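Cyclopropane mycolic acid synthase 1 (Mycobacterium tuberculosis, PDB 1KP9) catalyses conversion of a double bond into a cyclopropane ring at the distal position of an alpha mycolic acid, transferring a methylene group from S-adenosyl-L-methionine. Local coordinates at residues L57-L62 with V163-T168; C73-T78 with A100-Q105; E140-E145 with G203-I208; I199-R204 with T267-M272; F220-V225 with N281-Q286. All coordinates share one frame; numbering follows the deposited sequence.

In the fold
The five contacts run from the cofactor end of a Rossmann-type methyltransferase sheet to the helices around its probable methylene-transfer site. Contacts 1 and 5, with centres about 8 Å apart, share that sheet: strands 163-171 and 278-286 are neighbours, joined by a probable hydrogen bond from Phe283 N to Leu166 O (2.7 Å). Contact 2 holds the glycine-rich loop thought to bind S-adenosyl-L-methionine, and its centre lies about 27 Å from that of contact 4, which carries the probable active-site Cys269. Contact 3 adjoins contact 4, centre to centre about 12 Å; they share Gly203 and Arg204, and Phe142 packs on Pro201. An acetate bound by His167 of contact 1 lies about 6 Å from the Phe142 side chain.

Contact 1. Residues L57-L62 with V163-T168; sequences LGKLGL and VMLLHT. With ACY (acetic acid), chain C.
Leu60 and Val163 bring their CA atoms to 5.9 Å where the loop after helix 45-57 runs up to strand 163-171. Residues Leu57 to Leu60 form a type I turn closed by the bond from Leu60 N to Leu57 O (3.0 Å), and no hydrogen bond joins the two segments, so side chains make the contact. The Leu60 branch CD2 does most of the touching: it lies 3.7 Å from Val163 CG1 and 4.0 Å from Leu165 CB, while the Leu60 and Val163 side chains pass one another running opposite ways. Leu165, its CG anti to the backbone N (chi1 -176°), sends CD1 to within 3.7 Å of Lys59 CD. The extended lysine suits this place because its CD methylene packs on the leucine while NZ travels on to hydrogen-bond Gln226 and Gln282. Two residues further along the strand, His167 NE2 donates to OXT of an acetate, probably from the crystallisation liquor (3.0 Å, 143° at the hydrogen), which Tyr232 OH and Cys35 N also bind; His167 ND1 is hydrogen-bonded to Gln282 NE2. Branched aliphatic residues suit the buried middle of the strand, and the whole is a loop packed against an inner strand of the Rossmann-type sheet of S-adenosylmethionine-dependent methyltransferases.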
# COMPACT_ATOMS: atom_id res chain seq x y z
N LEU A 57 -4.03 10.76 1.60
CA LEU A 57 -3.69 12.08 2.15
C LEU A 57 -4.89 12.94 2.52
O LEU A 57 -4.89 13.59 3.57
CB LEU A 57 -2.85 12.86 1.15
CG LEU A 57 -1.45 12.33 0.86
CD1 LEU A 57 -0.78 13.17 -0.23
CD2 LEU A 57 -0.64 12.38 2.14
N GLY A 58 -5.90 12.97 1.66
CA GLY A 58 -7.08 13.77 1.93
C GLY A 58 -7.82 13.36 3.19
O GLY A 58 -8.81 13.98 3.57
N LYS A 59 -7.33 12.31 3.86
CA LYS A 59 -7.97 11.82 5.08
C LYS A 59 -7.21 12.16 6.36
O LYS A 59 -7.71 11.92 7.46
CB LYS A 59 -8.13 10.29 4.99
CG LYS A 59 -9.09 9.80 3.93
CD LYS A 59 -9.12 8.27 3.91
CE LYS A 59 -10.09 7.71 2.87
NZ LYS A 59 -9.98 6.23 2.79
N LEU A 60 -6.02 12.73 6.23
CA LEU A 60 -5.21 13.06 7.39
C LEU A 60 -5.43 14.43 7.99
O LEU A 60 -4.86 14.74 9.04
CB LEU A 60 -3.72 12.90 7.06
CG LEU A 60 -3.16 11.50 6.76
CD1 LEU A 60 -1.65 11.60 6.53
CD2 LEU A 60 -3.45 10.58 7.92
N GLY A 61 -6.24 15.26 7.35
CA GLY A 61 -6.44 16.60 7.88
C GLY A 61 -5.10 17.31 8.04
O GLY A 61 -4.81 17.89 9.09
N LEU A 62 -4.28 17.27 6.99
CA LEU A 62 -2.97 17.90 7.00
C LEU A 62 -3.05 19.41 6.94
O LEU A 62 -3.79 19.97 6.13
CB LEU A 62 -2.14 17.40 5.81
CG LEU A 62 -1.61 15.97 5.86
CD1 LEU A 62 -1.36 15.48 4.44
CD2 LEU A 62 -0.34 15.90 6.70
N VAL A 163 -3.30 11.56 13.50
CA VAL A 163 -4.07 10.68 12.64
C VAL A 163 -3.13 9.89 11.75
O VAL A 163 -2.08 10.38 11.33
CB VAL A 163 -5.03 11.48 11.73
CG1 VAL A 163 -5.79 10.54 10.80
CG2 VAL A 163 -6.00 12.29 12.58
N MET A 164 -3.50 8.65 11.47
CA MET A 164 -2.69 7.79 10.62
C MET A 164 -3.58 7.02 9.66
O MET A 164 -4.67 6.58 10.02
CB MET A 164 -1.87 6.80 11.45
CG MET A 164 -1.09 5.80 10.59
SD MET A 164 -0.01 4.70 11.54
CE MET A 164 -1.25 3.56 12.27
N LEU A 165 -3.11 6.88 8.43
CA LEU A 165 -3.87 6.14 7.45
C LEU A 165 -3.04 4.95 7.02
O LEU A 165 -1.86 5.10 6.67
CB LEU A 165 -4.18 7.01 6.24
CG LEU A 165 -5.07 6.24 5.28
CD1 LEU A 165 -6.53 6.38 5.66
CD2 LEU A 165 -4.83 6.75 3.91
N LEU A 166 -3.66 3.77 7.04
CA LEU A 166 -2.99 2.53 6.65
C LEU A 166 -3.72 1.91 5.48
O LEU A 166 -4.88 1.50 5.59
CB LEU A 166 -2.97 1.54 7.81
CG LEU A 166 -2.46 2.09 9.15
CD1 LEU A 166 -2.43 0.97 10.17
CD2 LEU A 166 -1.08 2.70 8.97
N HIS A 167 -3.03 1.85 4.35
CA HIS A 167 -3.56 1.27 3.12
C HIS A 167 -2.90 -0.10 3.02
O HIS A 167 -1.69 -0.20 2.78
CB HIS A 167 -3.16 2.15 1.94
CG HIS A 167 -3.55 1.58 0.61
ND1 HIS A 167 -4.47 2.19 -0.22
CD2 HIS A 167 -3.11 0.49 -0.06
CE1 HIS A 167 -4.58 1.49 -1.33
NE2 HIS A 167 -3.77 0.45 -1.26
N THR A 168 -3.69 -1.15 3.22
CA THR A 168 -3.14 -2.50 3.20
C THR A 168 -4.09 -3.50 2.61
O THR A 168 -5.29 -3.27 2.53
CB THR A 168 -2.78 -2.97 4.63
OG1 THR A 168 -2.16 -4.26 4.57
CG2 THR A 168 -4.03 -3.05 5.49
C ACY C . -1.57 -2.67 -1.77
O ACY C . -0.85 -3.64 -2.38
OXT ACY C . -2.61 -2.09 -2.42
CH3 ACY C . -1.21 -2.23 -0.38

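Contact 2. Residues C73-T78 with A100-Q105; sequences CGWGAT and ANHVQQ
The six-membered ring of Trp75 turns its edge to the face of His102 in an offset edge-to-face pair, with centroids 5.5 Å apart and planes at 71°. Trp75 CE3 makes the approach, 3.7 Å from His102 CB, which itself lies at the indole's edge. His102 holds CG anti to the backbone N (chi1 180°), throwing the imidazole off the helix towards the loop; there its CD2 comes edge-on to Trp75 O at 3.3 Å. Val103 CG2 presses on the backbone, 3.6 Å from both Trp75 C and Gly76 N. Glycine suits position 76 because the valine methyl occupies the side from which a side chain would rise. Residues Cys73 to Gly76 form a type II' turn, closed by Gly76 N to Cys73 O (3.1 Å), with Gly74 at the positive phi (60°) such a turn favours. They belong to the glycine-rich loop that, by similarity, binds S-adenosyl-L-methionine. Gly76 occupies the N-cap position of helix 77-86. Helix 97-107 lies against the loop between strand 67-71 and helix 77-86, with Val103 also reaching Met79 of that helix and Val118 of strand 116-119, and Trp75 touching Asn98 and Gln99.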
# COMPACT_ATOMS: atom_id res chain seq x y z
N CYS A 73 7.89 4.83 1.75
CA CYS A 73 7.72 5.88 0.76
C CYS A 73 7.81 5.45 -0.71
O CYS A 73 7.35 6.18 -1.60
CB CYS A 73 8.71 7.01 1.03
SG CYS A 73 10.45 6.59 0.75
N GLY A 74 8.39 4.29 -0.98
CA GLY A 74 8.51 3.82 -2.35
C GLY A 74 9.33 4.79 -3.18
O GLY A 74 10.28 5.39 -2.69
N TRP A 75 8.96 4.98 -4.44
CA TRP A 75 9.72 5.89 -5.29
C TRP A 75 9.42 7.36 -5.03
O TRP A 75 9.75 8.23 -5.84
CB TRP A 75 9.53 5.52 -6.75
CG TRP A 75 10.05 4.14 -7.01
CD1 TRP A 75 9.33 2.98 -7.00
CD2 TRP A 75 11.41 3.77 -7.25
NE1 TRP A 75 10.16 1.91 -7.23
CE2 TRP A 75 11.44 2.37 -7.38
CE3 TRP A 75 12.60 4.49 -7.37
CZ2 TRP A 75 12.63 1.67 -7.62
CZ3 TRP A 75 13.78 3.80 -7.61
CH2 TRP A 75 13.78 2.39 -7.73
N GLY A 76 8.79 7.62 -3.89
CA GLY A 76 8.49 8.97 -3.45
C GLY A 76 7.28 9.75 -3.94
O GLY A 76 7.11 10.90 -3.55
N ALA A 77 6.42 9.16 -4.76
CA ALA A 77 5.26 9.89 -5.27
C ALA A 77 4.39 10.52 -4.18
O ALA A 77 3.92 11.65 -4.32
CB ALA A 77 4.41 8.99 -6.15
N THR A 78 4.17 9.78 -3.10
CA THR A 78 3.33 10.22 -2.00
C THR A 78 3.87 11.46 -1.30
O THR A 78 3.13 12.43 -1.08
CB THR A 78 3.16 9.09 -0.95
OG1 THR A 78 2.67 7.91 -1.60
CG2 THR A 78 2.17 9.51 0.14
N ALA A 100 15.61 5.12 -2.19
CA ALA A 100 16.15 6.20 -1.37
C ALA A 100 17.01 7.08 -2.26
O ALA A 100 16.84 8.30 -2.29
CB ALA A 100 16.99 5.63 -0.24
N ASN A 101 17.93 6.45 -2.97
CA ASN A 101 18.80 7.14 -3.90
C ASN A 101 17.93 8.08 -4.73
O ASN A 101 18.10 9.30 -4.71
CB ASN A 101 19.46 6.11 -4.82
CG ASN A 101 20.39 6.73 -5.84
OD1 ASN A 101 21.48 7.19 -5.50
ND2 ASN A 101 19.95 6.76 -7.09
N HIS A 102 16.96 7.49 -5.42
CA HIS A 102 16.03 8.21 -6.28
C HIS A 102 15.38 9.40 -5.61
O HIS A 102 15.47 10.53 -6.11
CB HIS A 102 14.94 7.27 -6.78
CG HIS A 102 13.94 7.94 -7.67
ND1 HIS A 102 14.23 8.36 -8.95
CD2 HIS A 102 12.65 8.28 -7.45
CE1 HIS A 102 13.17 8.94 -9.48
NE2 HIS A 102 12.19 8.90 -8.59
N VAL A 103 14.70 9.18 -4.50
CA VAL A 103 14.04 10.29 -3.84
C VAL A 103 15.05 11.31 -3.32
O VAL A 103 14.81 12.51 -3.39
CB VAL A 103 13.12 9.82 -2.68
CG1 VAL A 103 12.34 11.00 -2.16
CG2 VAL A 103 12.14 8.75 -3.18
N GLN A 104 16.19 10.84 -2.81
CA GLN A 104 17.22 11.75 -2.30
C GLN A 104 17.67 12.71 -3.40
O GLN A 104 17.84 13.90 -3.14
CB GLN A 104 18.44 10.96 -1.75
CG GLN A 104 18.16 10.21 -0.44
CD GLN A 104 19.34 9.35 0.05
OE1 GLN A 104 19.88 8.53 -0.69
NE2 GLN A 104 19.71 9.54 1.31
N GLN A 105 17.84 12.20 -4.62
CA GLN A 105 18.24 13.04 -5.76
C GLN A 105 17.14 14.05 -6.07
O GLN A 105 17.40 15.23 -6.31
CB GLN A 105 18.52 12.19 -7.01
CG GLN A 105 19.74 11.27 -6.90
CD GLN A 105 20.14 10.64 -8.24
OE1 GLN A 105 20.49 11.35 -9.18
NE2 GLN A 105 20.09 9.32 -8.31

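Contact 3. Residues E140-E145 with G203-I208; sequences EHFGHE and GRLPSI
The contact borders the probable active site through Phe142, which packs on Gly203 and Leu205: its side chain lies about 6 Å from that of Cys269, the presumed catalytic residue, and about as far from a bound acetate. The imidazole of His144 receives Pro206 on one face. Pro206 CD stands 3.5 Å from the ring centroid and 24° off the normal; the rigid, compact pyrrolidine, whose CD hydrogens lie next to the amide nitrogen, suits such a CH-pi contact. Arg204 O meets the same ring at its edge, 3.4 Å from His144 CD2. His144 ND1 is hydrogen-bonded to Tyr147 OH, which fixes the rotation of the ring, whereas NE2 is buried without a partner in the model. Residues 140-145 belong to the loop between strand 132-136 and helix 147-155, following one of the parallel strands of the Rossmann-type sheet; the other segment links helices 186-198 and 208-215. Phe142 and Leu205 extend together in one direction, and CD2 of the one comes 3.6 Å from CD2 of the other. Glycine suits position 203 because Phe142 CB fills the direction a side chain would take; Gly203 CA is 4.0 Å from Phe142 CD1. Near the surface Glu145 OE2 and Arg204 NE form a long salt bridge (3.7 Å), their side chains crossing at about a right angle.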
# COMPACT_ATOMS: atom_id res chain seq x y z
N GLU A 140 3.44 -7.37 -3.42
CA GLU A 140 4.07 -8.60 -2.93
C GLU A 140 4.76 -8.55 -1.56
O GLU A 140 5.37 -9.54 -1.14
CB GLU A 140 5.06 -9.12 -3.97
CG GLU A 140 4.43 -9.60 -5.26
CD GLU A 140 5.47 -10.01 -6.28
OE1 GLU A 140 6.20 -9.12 -6.75
OE2 GLU A 140 5.56 -11.22 -6.60
N HIS A 141 4.67 -7.43 -0.86
CA HIS A 141 5.29 -7.28 0.46
C HIS A 141 4.28 -7.55 1.57
O HIS A 141 3.66 -6.63 2.10
CB HIS A 141 5.89 -5.88 0.60
CG HIS A 141 6.87 -5.55 -0.48
ND1 HIS A 141 6.52 -5.42 -1.81
CD2 HIS A 141 8.22 -5.38 -0.43
CE1 HIS A 141 7.60 -5.19 -2.53
NE2 HIS A 141 8.64 -5.16 -1.72
N PHE A 142 4.12 -8.83 1.90
CA PHE A 142 3.18 -9.26 2.93
C PHE A 142 3.96 -9.73 4.15
O PHE A 142 4.89 -10.53 4.03
CB PHE A 142 2.32 -10.42 2.42
CG PHE A 142 1.70 -10.15 1.09
CD1 PHE A 142 2.01 -10.94 -0.01
CD2 PHE A 142 0.83 -9.07 0.93
CE1 PHE A 142 1.47 -10.65 -1.26
CE2 PHE A 142 0.29 -8.78 -0.31
CZ PHE A 142 0.61 -9.57 -1.42
N GLY A 143 3.57 -9.23 5.31
CA GLY A 143 4.23 -9.60 6.55
C GLY A 143 3.64 -8.74 7.64
O GLY A 143 4.33 -7.94 8.28
N HIS A 144 2.34 -8.93 7.84
CA HIS A 144 1.57 -8.18 8.83
C HIS A 144 1.47 -8.96 10.15
O HIS A 144 0.38 -9.38 10.54
CB HIS A 144 0.17 -7.93 8.27
CG HIS A 144 0.17 -7.45 6.85
ND1 HIS A 144 0.08 -6.12 6.50
CD2 HIS A 144 0.25 -8.14 5.68
CE1 HIS A 144 0.10 -6.01 5.19
NE2 HIS A 144 0.21 -7.22 4.66
N GLU A 145 2.60 -9.12 10.83
CA GLU A 145 2.65 -9.86 12.09
C GLU A 145 3.25 -9.05 13.25
O GLU A 145 3.56 -9.60 14.31
CB GLU A 145 3.45 -11.15 11.89
CG GLU A 145 2.69 -12.20 11.08
CD GLU A 145 3.59 -13.30 10.54
OE1 GLU A 145 4.36 -13.03 9.59
OE2 GLU A 145 3.52 -14.43 11.07
N GLY A 203 0.88 -14.88 0.83
CA GLY A 203 1.43 -14.34 2.06
C GLY A 203 0.34 -14.22 3.12
O GLY A 203 -0.85 -14.30 2.79
N ARG A 204 0.74 -14.03 4.37
CA ARG A 204 -0.20 -13.89 5.47
C ARG A 204 -0.78 -12.48 5.51
O ARG A 204 -0.05 -11.50 5.62
CB ARG A 204 0.48 -14.21 6.80
CG ARG A 204 0.87 -15.68 6.97
CD ARG A 204 1.40 -15.95 8.37
NE ARG A 204 0.40 -15.67 9.40
CZ ARG A 204 -0.74 -16.34 9.54
NH1 ARG A 204 -1.05 -17.34 8.72
NH2 ARG A 204 -1.58 -16.00 10.51
N LEU A 205 -2.11 -12.39 5.41
CA LEU A 205 -2.81 -11.11 5.40
C LEU A 205 -3.58 -10.82 6.67
O LEU A 205 -4.14 -11.72 7.29
CB LEU A 205 -3.79 -11.07 4.23
CG LEU A 205 -3.22 -11.22 2.82
CD1 LEU A 205 -4.37 -11.22 1.83
CD2 LEU A 205 -2.25 -10.08 2.52
N PRO A 206 -3.62 -9.54 7.07
CA PRO A 206 -4.36 -9.18 8.28
C PRO A 206 -5.83 -9.08 7.91
O PRO A 206 -6.17 -8.80 6.75
CB PRO A 206 -3.76 -7.83 8.65
CG PRO A 206 -3.52 -7.22 7.31
CD PRO A 206 -2.92 -8.37 6.52
N SER A 207 -6.71 -9.34 8.87
CA SER A 207 -8.15 -9.26 8.64
C SER A 207 -8.60 -7.90 9.14
O SER A 207 -7.91 -7.29 9.97
CB SER A 207 -8.87 -10.35 9.43
OG SER A 207 -8.69 -10.16 10.82
N ILE A 208 -9.73 -7.41 8.65
CA ILE A 208 -10.23 -6.11 9.09
C ILE A 208 -10.38 -6.08 10.61
O ILE A 208 -9.94 -5.12 11.26
CB ILE A 208 -11.59 -5.78 8.42
CG1 ILE A 208 -11.37 -5.43 6.95
CG2 ILE A 208 -12.27 -4.63 9.15
CD1 ILE A 208 -12.62 -4.97 6.24

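Contact 4. Residues I199-R204 with T267-M272; sequences IFPGGR and TGCAEM
An aromatic ring laid flat on a helix makes this contact: Phe200, in the loop after helix 186-198, covers helix 256-274 at Gly268 and Cys269. With CG anti to the carbonyl carbon (chi1 -56°), the Phe200 ring lies over Gly268 CA, which is 3.6 Å from its centroid and 18° off the normal, a CH-pi contact. Glycine suits this turn of the helix because, with no side chain, it lets the phenyl settle on the backbone itself; Cys269 N lies over the same face, nearer the rim. The opposite face carries Ile199 CG2, placed over the centre, and the ring is thus held between two layers. Phe200 CB lies 3.5 Å from Met272 CG; of the methionine side chain only CG touches the phenylalanine side chain, while the chain bends at its second and third torsions. Pro201 follows a cis peptide bond and turns its CA to Cys269 SG at 3.5 Å, with Pro201 CB 3.9 Å from the same sulfur. That sulfur also approaches the Phe200 ring obliquely, 5.2 Å from the centroid. Pro201 O is hydrogen-bonded to Tyr265 OH of the same helix, which ties the loop to it. Cys269 is an active-site residue by similarity, and the nearest partners of its sulfur across this contact are carbons of Pro201 and Phe200, which suggests an apolar setting on this side, consistent with an enzyme that acts on lipid chains.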
# COMPACT_ATOMS: atom_id res chain seq x y z
N ILE A 199 -0.58 -19.29 -2.38
CA ILE A 199 -0.54 -18.99 -3.81
C ILE A 199 -0.88 -17.54 -4.19
O ILE A 199 -0.03 -16.79 -4.66
CB ILE A 199 -1.55 -19.91 -4.56
CG1 ILE A 199 -1.57 -21.32 -3.93
CG2 ILE A 199 -1.20 -20.00 -6.03
CD1 ILE A 199 -0.40 -22.21 -4.31
N PHE A 200 -2.14 -17.16 -3.98
CA PHE A 200 -2.61 -15.82 -4.32
C PHE A 200 -3.18 -15.09 -3.11
O PHE A 200 -4.25 -15.44 -2.61
CB PHE A 200 -3.70 -15.91 -5.38
CG PHE A 200 -3.27 -16.64 -6.61
CD1 PHE A 200 -4.16 -17.47 -7.28
CD2 PHE A 200 -1.98 -16.51 -7.10
CE1 PHE A 200 -3.78 -18.15 -8.43
CE2 PHE A 200 -1.57 -17.19 -8.24
CZ PHE A 200 -2.47 -18.01 -8.91
N PRO A 201 -2.50 -14.03 -2.65
CA PRO A 201 -1.24 -13.47 -3.15
C PRO A 201 -0.00 -14.28 -2.76
O PRO A 201 1.07 -14.10 -3.34
CB PRO A 201 -1.21 -12.08 -2.54
CG PRO A 201 -2.64 -11.81 -2.15
CD PRO A 201 -3.09 -13.13 -1.65
N GLY A 202 -0.15 -15.16 -1.77
CA GLY A 202 0.98 -15.96 -1.34
C GLY A 202 1.68 -15.42 -0.10
O GLY A 202 2.90 -15.48 0.02
N GLY A 203 0.88 -14.88 0.83
CA GLY A 203 1.43 -14.34 2.06
C GLY A 203 0.34 -14.22 3.12
O GLY A 203 -0.85 -14.30 2.79
N ARG A 204 0.74 -14.03 4.37
CA ARG A 204 -0.20 -13.89 5.47
C ARG A 204 -0.78 -12.48 5.51
O ARG A 204 -0.05 -11.50 5.62
CB ARG A 204 0.48 -14.21 6.80
CG ARG A 204 0.87 -15.68 6.97
CD ARG A 204 1.40 -15.95 8.37
NE ARG A 204 0.40 -15.67 9.40
CZ ARG A 204 -0.74 -16.34 9.54
NH1 ARG A 204 -1.05 -17.34 8.72
NH2 ARG A 204 -1.58 -16.00 10.51
N THR A 267 -2.82 -12.57 -12.76
CA THR A 267 -4.14 -13.05 -13.15
C THR A 267 -4.85 -13.70 -11.95
O THR A 267 -6.01 -13.39 -11.64
CB THR A 267 -4.02 -14.10 -14.27
OG1 THR A 267 -3.55 -13.46 -15.47
CG2 THR A 267 -5.37 -14.78 -14.52
N GLY A 268 -4.14 -14.60 -11.29
CA GLY A 268 -4.69 -15.29 -10.14
C GLY A 268 -5.09 -14.35 -9.01
O GLY A 268 -6.18 -14.49 -8.45
N CYS A 269 -4.21 -13.41 -8.68
CA CYS A 269 -4.49 -12.45 -7.61
C CYS A 269 -5.71 -11.58 -7.92
O CYS A 269 -6.48 -11.23 -7.02
CB CYS A 269 -3.27 -11.57 -7.34
SG CYS A 269 -1.97 -12.37 -6.38
N ALA A 270 -5.89 -11.24 -9.19
CA ALA A 270 -7.02 -10.42 -9.61
C ALA A 270 -8.33 -11.15 -9.32
O ALA A 270 -9.33 -10.54 -8.95
CB ALA A 270 -6.92 -10.11 -11.10
N GLU A 271 -8.30 -12.48 -9.47
CA GLU A 271 -9.47 -13.31 -9.23
C GLU A 271 -9.79 -13.40 -7.74
O GLU A 271 -10.95 -13.32 -7.33
CB GLU A 271 -9.25 -14.71 -9.79
CG GLU A 271 -10.51 -15.35 -10.37
CD GLU A 271 -11.01 -14.63 -11.61
OE1 GLU A 271 -11.31 -13.42 -11.53
OE2 GLU A 271 -11.10 -15.27 -12.67
N MET A 272 -8.76 -13.57 -6.92
CA MET A 272 -8.97 -13.66 -5.48
C MET A 272 -9.76 -12.44 -4.99
O MET A 272 -10.54 -12.55 -4.03
CB MET A 272 -7.63 -13.76 -4.73
CG MET A 272 -7.02 -15.17 -4.69
SD MET A 272 -8.10 -16.45 -3.94
CE MET A 272 -8.80 -17.14 -5.42

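Contact 5. Residues F220-V225 with N281-Q286; sequences FTVTRV and NQFTCQ
A beta bulge interrupts the antiparallel pairing here: Val222 stands across from Cys285 and Arg224 across from Thr284, which leaves Thr223 as the extra residue. Its helical backbone angles (phi -71°, psi -36°) make the kink. Both backbone groups of Thr284 are used at the bulge. Its O receives Thr223 N at 2.8 Å, the donor lying nearly along the C=O axis, while its N donates to Arg224 O at 3.1 Å. The same Thr284 O also meets Val222 CA in a CA-H...O contact (3.4 Å). Side chains separate by face. Val222, Val225, Phe283 and Cys285 share one: Val225 runs alongside Phe283 with its CG2 at the ring edge, 3.6 Å from Phe283 CD2. Thr221, Arg224, Thr284 and Gln286 take the other, where Arg224 runs outward in a long extended chain. Phe220 brings CD2 to 3.6 Å from Cys285 CB. Val222, Val225 and Thr284, branched at CB, suit the extended backbone, and apolar residues suit the face covered by helices 208-215 and 147-155. Outermost strand 221-227 is therefore held on by backbone bonds, two of them weak at Thr221 and Gln286, together with the apolar side chains of one face.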
# COMPACT_ATOMS: atom_id res chain seq x y z
N PHE A 220 -5.64 3.94 19.52
CA PHE A 220 -6.26 4.39 18.28
C PHE A 220 -7.72 4.03 18.13
O PHE A 220 -8.24 3.18 18.85
CB PHE A 220 -5.49 3.84 17.07
CG PHE A 220 -4.25 4.61 16.74
CD1 PHE A 220 -3.04 4.34 17.38
CD2 PHE A 220 -4.29 5.64 15.80
CE1 PHE A 220 -1.90 5.08 17.09
CE2 PHE A 220 -3.16 6.39 15.51
CZ PHE A 220 -1.96 6.11 16.16
N THR A 221 -8.38 4.67 17.18
CA THR A 221 -9.79 4.43 16.93
C THR A 221 -10.06 4.49 15.42
O THR A 221 -10.08 5.57 14.82
CB THR A 221 -10.67 5.47 17.66
OG1 THR A 221 -10.19 5.64 19.01
CG2 THR A 221 -12.12 5.00 17.70
N VAL A 222 -10.29 3.33 14.83
CA VAL A 222 -10.54 3.22 13.39
C VAL A 222 -11.83 3.95 12.99
O VAL A 222 -12.93 3.42 13.12
CB VAL A 222 -10.63 1.74 12.96
CG1 VAL A 222 -10.82 1.63 11.46
CG2 VAL A 222 -9.36 1.01 13.39
N THR A 223 -11.66 5.18 12.50
CA THR A 223 -12.78 6.01 12.07
C THR A 223 -13.47 5.54 10.79
O THR A 223 -14.69 5.68 10.65
CB THR A 223 -12.30 7.46 11.88
OG1 THR A 223 -12.16 8.09 13.16
CG2 THR A 223 -13.27 8.25 11.01
N ARG A 224 -12.70 5.00 9.86
CA ARG A 224 -13.27 4.52 8.60
C ARG A 224 -12.47 3.38 8.01
O ARG A 224 -11.28 3.24 8.27
CB ARG A 224 -13.35 5.66 7.58
CG ARG A 224 -13.97 5.25 6.25
CD ARG A 224 -13.95 6.37 5.22
NE ARG A 224 -14.53 5.95 3.95
CZ ARG A 224 -14.45 6.64 2.81
NH1 ARG A 224 -13.80 7.80 2.78
NH2 ARG A 224 -14.99 6.17 1.70
N VAL A 225 -13.14 2.55 7.23
CA VAL A 225 -12.49 1.44 6.57
C VAL A 225 -12.97 1.46 5.14
O VAL A 225 -14.06 1.00 4.85
CB VAL A 225 -12.89 0.09 7.20
CG1 VAL A 225 -12.18 -1.04 6.49
CG2 VAL A 225 -12.56 0.07 8.68
N ASN A 281 -7.91 -2.40 2.04
CA ASN A 281 -8.56 -1.32 2.74
C ASN A 281 -7.65 -0.21 3.24
O ASN A 281 -6.47 -0.43 3.54
CB ASN A 281 -9.36 -1.88 3.92
CG ASN A 281 -10.51 -2.76 3.48
OD1 ASN A 281 -11.60 -2.27 3.17
ND2 ASN A 281 -10.26 -4.07 3.40
N GLN A 282 -8.22 0.98 3.32
CA GLN A 282 -7.52 2.14 3.85
C GLN A 282 -8.19 2.31 5.21
O GLN A 282 -9.41 2.45 5.28
CB GLN A 282 -7.76 3.37 2.99
CG GLN A 282 -7.32 3.21 1.55
CD GLN A 282 -6.94 4.55 0.92
OE1 GLN A 282 -7.67 5.53 1.04
NE2 GLN A 282 -5.80 4.58 0.24
N PHE A 283 -7.39 2.27 6.27
CA PHE A 283 -7.93 2.40 7.62
C PHE A 283 -7.59 3.74 8.26
O PHE A 283 -6.46 3.94 8.71
CB PHE A 283 -7.39 1.29 8.54
CG PHE A 283 -7.73 -0.10 8.09
CD1 PHE A 283 -6.73 -0.97 7.66
CD2 PHE A 283 -9.04 -0.56 8.11
CE1 PHE A 283 -7.03 -2.27 7.27
CE2 PHE A 283 -9.35 -1.86 7.72
CZ PHE A 283 -8.35 -2.72 7.30
N THR A 284 -8.55 4.66 8.31
CA THR A 284 -8.28 5.94 8.96
C THR A 284 -8.25 5.67 10.45
O THR A 284 -9.28 5.37 11.05
CB THR A 284 -9.38 6.99 8.70
OG1 THR A 284 -9.60 7.15 7.30
CG2 THR A 284 -8.96 8.31 9.29
N CYS A 285 -7.07 5.75 11.04
CA CYS A 285 -6.89 5.49 12.46
C CYS A 285 -6.75 6.80 13.22
O CYS A 285 -5.65 7.30 13.41
CB CYS A 285 -5.64 4.64 12.66
SG CYS A 285 -5.66 3.10 11.69
N GLN A 286 -7.88 7.35 13.66
CA GLN A 286 -7.90 8.61 14.39
C GLN A 286 -7.76 8.32 15.88
O GLN A 286 -8.53 7.53 16.43
CB GLN A 286 -9.21 9.35 14.11
CG GLN A 286 -9.14 10.87 14.19
CD GLN A 286 -8.46 11.37 15.45
OE1 GLN A 286 -7.25 11.22 15.63
NE2 GLN A 286 -9.24 11.97 16.34